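Local coordinates for protein Rbam17540 (Bacillus amyloliquefaciens, PDB 2YOY) that probably acts as a copper-dependent lytic polysaccharide monooxygenase that cleaves cellulose oxidatively, and is captured here with copper(I) after reduction by ascorbate, at residues 15-18 with 19-22; 50-53 with 54-57; 111-114 with 115-118. All blocks are in the same frame, centred on the assembly; numbering follows the deposited sequence.

Interaction 1 of 3, residues 15-18 with 19-22; sequences ALEK and QTMG
At the C-terminal end of helix 10-21, E17 meets M21 and T20 in the next turn, and K18 meets G22. M21 N lies 2.7 Å from E17 O, with an N-H...O angle of 162°: a short, nearly straight i to i+4 helical bond. The two side chains run alongside each other as well, M21 CG lying 3.8 Å from E17 OE1. T20 adds a second donor to the E17 carbonyl. Its hydroxyl sits between its own backbone N and carbonyl carbon (chi1 58°), a rotation that turns it back along the helix and brings T20 OG1 to 3.4 Å from E17 O, a weak bond. One residue earlier, L16 O takes two amides, both weakly, with Q19 N at 3.1 Å and T20 N a little further off. Helical geometry stops at G22, which has positive phi and also stands at the N-cap position of helix 23-30, so this glycine marks the tight break between the two helices. The G22 amide still reaches back, G22 N to K18 O at 2.9 Å, though the bent N-H...O angle of 127° makes this bond weak. On another flank the bent chain of Q19 folds toward the preceding turn, and one water bridges the two: it donates to A15 O at 2.6 Å and accepts from Q19 NE2 at 2.8 Å. The charged ends point to other partners. E17 OE2 forms a salt bridge with K29 and a hydrogen bond with Y30 of helix 23-30, while K18 NZ pairs with D35.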
ATOM      1  N   ALA A  15      -4.334 -12.133   0.497  1.00 12.59           N
ATOM      2  CA  ALA A  15      -5.657 -12.727   0.265  1.00 15.96           C
ATOM      3  C   ALA A  15      -5.612 -13.685  -0.891  1.00 22.53           C
ATOM      4  O   ALA A  15      -6.200 -14.758  -0.826  1.00 16.25           O
ATOM      5  CB  ALA A  15      -6.682 -11.650   0.022  1.00 18.42           C
ATOM      6  N   LEU A  16      -4.945 -13.307  -1.970  1.00 10.40           N
ATOM      7  CA  LEU A  16      -4.738 -14.249  -3.089  1.00 11.12           C
ATOM      8  C   LEU A  16      -3.998 -15.475  -2.722  1.00 13.00           C
ATOM      9  O   LEU A  16      -4.395 -16.564  -3.153  1.00 13.12           O
ATOM     10  CB  LEU A  16      -4.107 -13.553  -4.302  1.00  8.51           C
ATOM     11  CG  LEU A  16      -4.913 -12.452  -4.955  1.00  8.82           C
ATOM     12  CD1 LEU A  16      -4.138 -11.898  -6.133  1.00 21.88           C
ATOM     13  CD2 LEU A  16      -6.295 -12.908  -5.454  1.00 24.54           C
ATOM     14  N   GLU A  17      -2.886 -15.361  -1.948  1.00  8.42           N
ATOM     15  CA  GLU A  17      -2.107 -16.546  -1.588  1.00 11.82           C
ATOM     16  C   GLU A  17      -2.779 -17.438  -0.519  1.00 13.20           C
ATOM     17  O   GLU A  17      -2.511 -18.643  -0.443  1.00 17.83           O
ATOM     18  CB  GLU A  17      -0.712 -16.127  -1.086  1.00  9.17           C
ATOM     19  CG  GLU A  17       0.148 -15.560  -2.220  1.00 14.25           C
ATOM     20  CD  GLU A  17       1.573 -15.914  -2.154  1.00 15.55           C
ATOM     21  OE1 GLU A  17       1.945 -16.994  -2.715  1.00 22.54           O
ATOM     22  OE2 GLU A  17       2.381 -15.075  -1.656  1.00 15.91           O
ATOM     23  N   LYS A  18      -3.683 -16.881   0.252  1.00 13.13           N
ATOM     24  CA  LYS A  18      -4.572 -17.699   1.098  1.00 10.97           C
ATOM     25  C   LYS A  18      -5.243 -18.773   0.235  1.00 13.68           C
ATOM     26  O   LYS A  18      -5.337 -19.931   0.643  1.00 16.76           O
ATOM     27  CB  LYS A  18      -5.550 -16.807   1.823  1.00 10.07           C
ATOM     28  CG  LYS A  18      -6.670 -17.514   2.546  1.00 16.39           C
ATOM     29  CD  LYS A  18      -7.554 -16.479   3.231  1.00 30.89           C
ATOM     30  CE  LYS A  18      -9.023 -16.688   2.937  1.00 28.50           C
ATOM     31  NZ  LYS A  18      -9.855 -15.645   3.587  1.00 29.34           N
ATOM     32  N   GLN A  19      -5.676 -18.389  -0.967  1.00 19.05           N
ATOM     33  CA  GLN A  19      -6.382 -19.309  -1.852  1.00 19.96           C
ATOM     34  C   GLN A  19      -5.435 -20.357  -2.429  1.00 20.71           C
ATOM     35  O   GLN A  19      -5.816 -21.530  -2.555  1.00 21.49           O
ATOM     36  CB  GLN A  19      -7.083 -18.557  -2.989  1.00 21.75           C
ATOM     37  CG  GLN A  19      -8.115 -17.524  -2.571  1.00 38.40           C
ATOM     38  CD  GLN A  19      -9.347 -18.148  -1.937  1.00 53.92           C
ATOM     39  OE1 GLN A  19      -9.835 -19.184  -2.389  1.00 47.18           O
ATOM     40  NE2 GLN A  19      -9.857 -17.517  -0.886  1.00 37.14           N
ATOM     41  N   THR A  20      -4.205 -19.975  -2.790  1.00 16.21           N
ATOM     42  CA  THR A  20      -3.278 -20.920  -3.423  1.00 15.95           C
ATOM     43  C   THR A  20      -2.452 -21.745  -2.429  1.00 26.02           C
ATOM     44  O   THR A  20      -2.201 -22.940  -2.676  1.00 23.64           O
ATOM     45  CB  THR A  20      -2.306 -20.215  -4.401  1.00 21.88           C
ATOM     46  OG1 THR A  20      -1.563 -19.211  -3.699  1.00 18.47           O
ATOM     47  CG2 THR A  20      -3.070 -19.560  -5.525  1.00 34.69           C
ATOM     48  N   MET A  21      -2.014 -21.117  -1.331  1.00 12.19           N
ATOM     49  CA  MET A  21      -1.133 -21.768  -0.355  0.50 13.83           C
ATOM     50  C   MET A  21      -1.884 -22.250   0.907  1.00 13.93           C
ATOM     51  O   MET A  21      -1.355 -23.015   1.690  1.00 20.25           O
ATOM     52  CB  MET A  21      -0.038 -20.794   0.039  0.50 16.28           C
ATOM     53  CG  MET A  21       0.721 -20.212  -1.157  0.50 22.56           C
ATOM     54  SD  MET A  21       1.831 -21.332  -2.043  0.50 51.78           S
ATOM     55  CE  MET A  21       0.834 -21.821  -3.450  0.50 35.48           C
ATOM     56  N   GLY A  22      -3.107 -21.783   1.114  1.00 14.38           N
ATOM     57  CA  GLY A  22      -3.922 -22.158   2.271  1.00 18.43           C
ATOM     58  C   GLY A  22      -3.721 -21.198   3.426  1.00 18.96           C
ATOM     59  O   GLY A  22      -2.792 -20.383   3.429  1.00 14.22           O
TER
HETATM   60  O   HOH W   1      -8.759 -14.972  -0.275  1.00 20.77           O

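Interaction 2 of 3, residues 50-53 with 54-57; sequences GPPD and GRIA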
ATOM      1  N   GLY A  50       0.997  10.062  10.830  1.00 11.10           N
ATOM      2  CA  GLY A  50       0.620   8.744  10.346  1.00 11.98           C
ATOM      3  C   GLY A  50       1.348   7.661  11.083  1.00 14.23           C
ATOM      4  O   GLY A  50       2.006   7.934  12.109  1.00 19.28           O
ATOM      5  N   PRO A  51       1.280   6.423  10.573  1.00 13.34           N
ATOM      6  CA  PRO A  51       1.998   5.274  11.178  1.00 18.96           C
ATOM      7  C   PRO A  51       3.512   5.488  11.241  1.00 14.61           C
ATOM      8  O   PRO A  51       4.092   5.994  10.295  1.00 15.70           O
ATOM      9  CB  PRO A  51       1.658   4.099  10.234  1.00 19.09           C
ATOM     10  CG  PRO A  51       1.210   4.727   8.972  1.00 19.89           C
ATOM     11  CD  PRO A  51       0.556   6.021   9.348  1.00 17.24           C
ATOM     12  N   PRO A  52       4.146   5.066  12.343  1.00 11.60           N
ATOM     13  CA  PRO A  52       5.579   5.311  12.481  1.00 14.88           C
ATOM     14  C   PRO A  52       6.454   4.465  11.570  1.00 15.34           C
ATOM     15  O   PRO A  52       6.022   3.455  11.027  1.00 10.77           O
ATOM     16  CB  PRO A  52       5.886   4.955  13.931  1.00 19.33           C
ATOM     17  CG  PRO A  52       4.767   4.109  14.403  1.00 19.03           C
ATOM     18  CD  PRO A  52       3.563   4.365  13.495  1.00 10.19           C
ATOM     19  N   ASP A  53       7.698   4.892  11.402  1.00 13.91           N
ATOM     20  CA  ASP A  53       8.648   4.123  10.619  1.00 15.90           C
ATOM     21  C   ASP A  53       8.708   2.671  11.135  1.00 16.34           C
ATOM     22  O   ASP A  53       8.623   2.400  12.347  1.00 16.39           O
ATOM     23  CB  ASP A  53      10.035   4.786  10.704  1.00 18.04           C
ATOM     24  CG  ASP A  53      10.138   6.068   9.854  1.00 31.37           C
ATOM     25  OD1 ASP A  53       9.279   6.345   8.988  1.00 11.94           O
ATOM     26  OD2 ASP A  53      11.120   6.819  10.017  1.00 22.45           O
ATOM     27  N   GLY A  54       8.831   1.731  10.212  1.00 14.14           N
ATOM     28  CA  GLY A  54       8.821   0.297  10.546  1.00 13.28           C
ATOM     29  C   GLY A  54       7.397  -0.263  10.740  1.00 12.26           C
ATOM     30  O   GLY A  54       7.247  -1.456  10.947  1.00 12.26           O
ATOM     31  N   ARG A  55       6.390   0.606  10.694  1.00 11.00           N
ATOM     32  CA  ARG A  55       4.987   0.212  10.841  1.00 14.58           C
ATOM     33  C   ARG A  55       4.109   0.750   9.703  1.00  9.66           C
ATOM     34  O   ARG A  55       2.879   0.815   9.830  1.00 11.18           O
ATOM     35  CB  ARG A  55       4.426   0.672  12.173  1.00 13.41           C
ATOM     36  CG  ARG A  55       5.104   0.031  13.366  1.00 20.27           C
ATOM     37  CD  ARG A  55       4.549  -1.358  13.628  1.00 22.37           C
ATOM     38  NE  ARG A  55       5.296  -2.072  14.681  1.00 20.74           N
ATOM     39  CZ  ARG A  55       6.003  -3.191  14.503  1.00 23.07           C
ATOM     40  NH1 ARG A  55       6.080  -3.789  13.306  1.00 17.88           N
ATOM     41  NH2 ARG A  55       6.643  -3.751  15.534  1.00 25.05           N
ATOM     42  N   ILE A  56       4.754   1.149   8.602  1.00 13.04           N
ATOM     43  CA  ILE A  56       4.048   1.739   7.487  1.00  7.37           C
ATOM     44  C   ILE A  56       3.230   0.695   6.722  1.00  6.41           C
ATOM     45  O   ILE A  56       2.051   0.918   6.409  1.00 10.02           O
ATOM     46  CB  ILE A  56       5.027   2.481   6.520  1.00 10.89           C
ATOM     47  CG1 ILE A  56       5.675   3.648   7.268  1.00 13.94           C
ATOM     48  CG2 ILE A  56       4.282   3.016   5.300  1.00 11.03           C
ATOM     49  CD1 ILE A  56       6.850   4.266   6.550  1.00 17.10           C
ATOM     50  N   ALA A  57       3.876  -0.414   6.382  1.00  7.84           N
ATOM     51  CA  ALA A  57       3.205  -1.451   5.618  1.00 10.29           C
ATOM     52  C   ALA A  57       1.996  -2.046   6.346  1.00 12.18           C
ATOM     53  O   ALA A  57       1.026  -2.384   5.708  1.00  6.68           O
ATOM     54  CB  ALA A  57       4.199  -2.505   5.212  1.00 12.31           C
TER
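P52 and R55 face each other across a tight reversal of the chain, joined by the bond from R55 N to P52 O at 2.9 Å. Its N-H...O angle is 143°, and the donor stands clearly tilted out of the plane of the P52 carbonyl. Alongside this bond the side chain of R55 starts toward the first half of the turn: R55 CB lies 3.4 Å from P52 O and 4.0 Å from P52 CD, so the proline ring and the arginine stem cross at a slant. The stem then bends at chi2 (-81°), which carries the guanidinium away from the turn, where R55 NH1 makes a salt bridge with D71 and the group forms a cation-pi contact with F68. P51 approaches from the arm of the loop before the turn with the CB edge of its ring, P51 CB resting 3.5 Å from R55 O. The D53 and I56 side chains run alongside each other in one direction. An extended second torsion in I56 (chi2 168°) carries its terminal methyl, I56 CD1, to 4.0 Å from D53 OD1, while I56 CG1 sits 3.8 Å from P52 O. D53 OD1 is also held by a salt bridge to R120, whose NH2 binds P51 O as well; one arginine thus ties the carboxylate to the backbone just before the turn, which would be expected to steady the D53 side chain. With D53 and G54 as its central residues, and G54 adopting positive phi, the 52-55 unit is a type II beta turn, in the loop that joins strand 41-43 to helix 59-62.

Interaction 3 of 3, residues 111-114 with 115-118; sequences NWNP and NKPL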
ATOM      1  N   ASN A 111      18.207   4.509  -4.226  1.00 18.37           N
ATOM      2  CA  ASN A 111      19.185   3.809  -3.400  1.00 28.71           C
ATOM      3  C   ASN A 111      18.575   3.176  -2.146  1.00 25.54           C
ATOM      4  O   ASN A 111      19.269   2.978  -1.159  1.00 21.26           O
ATOM      5  CB  ASN A 111      20.300   4.797  -3.004  1.00 25.16           C
ATOM      6  CG  ASN A 111      19.770   5.953  -2.181  1.00 48.59           C
ATOM      7  OD1 ASN A 111      18.552   6.147  -2.084  1.00 31.93           O
ATOM      8  ND2 ASN A 111      20.669   6.717  -1.580  1.00 64.96           N
ATOM      9  N   TRP A 112      17.278   2.868  -2.140  1.00 18.91           N
ATOM     10  CA  TRP A 112      16.687   2.347  -0.896  1.00 15.71           C
ATOM     11  C   TRP A 112      17.258   0.983  -0.521  1.00 10.85           C
ATOM     12  O   TRP A 112      17.786   0.280  -1.361  1.00 14.81           O
ATOM     13  CB  TRP A 112      15.166   2.268  -0.992  1.00 13.79           C
ATOM     14  CG  TRP A 112      14.609   1.103  -1.801  1.00  9.48           C
ATOM     15  CD1 TRP A 112      14.781   0.852  -3.121  1.00 12.08           C
ATOM     16  CD2 TRP A 112      13.804   0.047  -1.283  1.00  7.24           C
ATOM     17  NE1 TRP A 112      14.075  -0.285  -3.495  1.00 10.71           N
ATOM     18  CE2 TRP A 112      13.469  -0.804  -2.381  1.00 11.05           C
ATOM     19  CE3 TRP A 112      13.298  -0.259  -0.006  1.00  8.87           C
ATOM     20  CZ2 TRP A 112      12.688  -1.948  -2.228  1.00  9.01           C
ATOM     21  CZ3 TRP A 112      12.478  -1.402   0.115  1.00 14.07           C
ATOM     22  CH2 TRP A 112      12.207  -2.219  -0.993  1.00 10.02           C
ATOM     23  N   ASN A 113      17.078   0.607   0.739  1.00 12.53           N
ATOM     24  CA  ASN A 113      17.569  -0.672   1.250  1.00 17.76           C
ATOM     25  C   ASN A 113      16.437  -1.675   1.470  1.00 10.60           C
ATOM     26  O   ASN A 113      15.681  -1.574   2.433  1.00 13.63           O
ATOM     27  CB  ASN A 113      18.350  -0.460   2.547  1.00 17.65           C
ATOM     28  CG  ASN A 113      19.053  -1.717   3.012  1.00 20.89           C
ATOM     29  OD1 ASN A 113      18.707  -2.830   2.612  1.00 17.20           O
ATOM     30  ND2 ASN A 113      20.101  -1.540   3.823  1.00 29.42           N
ATOM     31  N   PRO A 114      16.304  -2.654   0.553  1.00 14.04           N
ATOM     32  CA  PRO A 114      15.203  -3.605   0.670  1.00 13.96           C
ATOM     33  C   PRO A 114      15.264  -4.560   1.841  1.00 14.71           C
ATOM     34  O   PRO A 114      14.314  -5.323   2.023  1.00  8.95           O
ATOM     35  CB  PRO A 114      15.276  -4.392  -0.662  1.00 13.25           C
ATOM     36  CG  PRO A 114      16.702  -4.280  -1.077  1.00 29.16           C
ATOM     37  CD  PRO A 114      17.117  -2.900  -0.656  1.00 18.10           C
ATOM     38  N   ASN A 115      16.366  -4.554   2.608  1.00 12.16           N
ATOM     39  CA  ASN A 115      16.509  -5.409   3.778  1.00 11.57           C
ATOM     40  C   ASN A 115      16.370  -4.725   5.130  1.00 17.41           C
ATOM     41  O   ASN A 115      16.777  -5.296   6.138  1.00 21.30           O
ATOM     42  CB  ASN A 115      17.847  -6.163   3.692  1.00 12.82           C
ATOM     43  CG  ASN A 115      17.877  -7.136   2.540  1.00 17.71           C
ATOM     44  OD1 ASN A 115      17.041  -8.037   2.466  1.00 15.58           O
ATOM     45  ND2 ASN A 115      18.797  -6.941   1.614  1.00 19.61           N
ATOM     46  N   LYS A 116      15.792  -3.518   5.148  1.00 14.80           N
ATOM     47  CA  LYS A 116      15.565  -2.780   6.360  1.00 16.58           C
ATOM     48  C   LYS A 116      14.098  -2.433   6.459  1.00 15.23           C
ATOM     49  O   LYS A 116      13.402  -2.367   5.444  1.00 16.28           O
ATOM     50  CB  LYS A 116      16.383  -1.476   6.389  1.00 22.35           C
ATOM     51  CG  LYS A 116      17.872  -1.666   6.183  1.00 32.29           C
ATOM     52  CD  LYS A 116      18.509  -2.447   7.327  1.00 48.16           C
ATOM     53  CE  LYS A 116      20.028  -2.324   7.291  1.00129.86           C
ATOM     54  NZ  LYS A 116      20.698  -3.039   8.415  1.00 51.75           N
ATOM     55  N   PRO A 117      13.616  -2.177   7.682  1.00 14.53           N
ATOM     56  CA  PRO A 117      12.220  -1.760   7.800  1.00 17.03           C
ATOM     57  C   PRO A 117      11.932  -0.469   7.038  1.00 13.99           C
ATOM     58  O   PRO A 117      12.782   0.394   6.939  1.00 15.15           O
ATOM     59  CB  PRO A 117      12.015  -1.571   9.314  1.00 19.40           C
ATOM     60  CG  PRO A 117      13.153  -2.304   9.951  1.00 27.47           C
ATOM     61  CD  PRO A 117      14.294  -2.252   8.994  1.00 21.69           C
ATOM     62  N   LEU A 118      10.723  -0.349   6.476  1.00 11.91           N
ATOM     63  CA  LEU A 118      10.376   0.800   5.676  1.00 11.10           C
ATOM     64  C   LEU A 118      10.349   2.050   6.560  1.00 12.85           C
ATOM     65  O   LEU A 118       9.755   2.053   7.645  1.00 13.89           O
ATOM     66  CB  LEU A 118       8.996   0.609   5.019  1.00  9.04           C
ATOM     67  CG  LEU A 118       8.895  -0.506   4.010  1.00  8.02           C
ATOM     68  CD1 LEU A 118       7.457  -0.593   3.451  1.00 10.81           C
ATOM     69  CD2 LEU A 118       9.862  -0.318   2.882  1.00 16.92           C
TER
HETATM   70  O   HOH W   2      20.513  -4.475   1.474  1.00 34.03           O
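The W112 indole is met obliquely by L118, whose CD2 methyl lies 4.0 Å from W112 CZ3. Over one face of the ring is the backbone nitrogen of P114: P114 N stands 3.9 Å above the ring plane, displaced toward the rim. Further aromatic company comes from Y153, edge-to-face with the indole, and from H154, whose ring plane is turned about 40° to it; W112 NE1 donates to Y153 O. The second flat group, the N113 amide, is swung by its first torsion (CG anti to the backbone N, chi1 -172°) over the turn that follows. N113 OD1 accepts from N115 N at 2.9 Å with an N-H...O angle of 158°, the donor tilted from the amide plane: an Asx turn. It overlaps the type I beta turn N113-K116, whose own bond, K116 N to N113 O at 3.3 Å, is weak; the Asx bond is the shorter of the two. A water donates to N113 OD1 at 2.7 Å and accepts from N115 ND2, while the bent lysine stem passes across the amide, K116 CG lying 3.2 Å from N113 ND2. The loop runs between strands 100-108 and 123-130; N115 OD1 accepts from A75 N in another loop, and W112 and L118 both pack on I155 of strand 154-162.

Overall arrangement
Interaction 1 is a surface contact within one helix, about 25 Å centre to centre from interaction 2 and about 26 Å from interaction 3, and it touches neither. Its chemistry is mainly backbone bonding along the axis. The other two are partly buried, each a beta turn in a loop: type II at 52-55, with G54 at its positive-phi position, and type I at 113-116, reinforced by an asparagine side chain. These two loops meet directly. G54 N lies 2.7 Å from L118 O, a probable hydrogen bond, and I56 CD1 packs 3.8 Å from L118 O. Buried apolar side chains, P51 and I56 in one and W112 and L118 in the other, accompany their polar turns, whereas none of the touching residues of interaction 1 is buried.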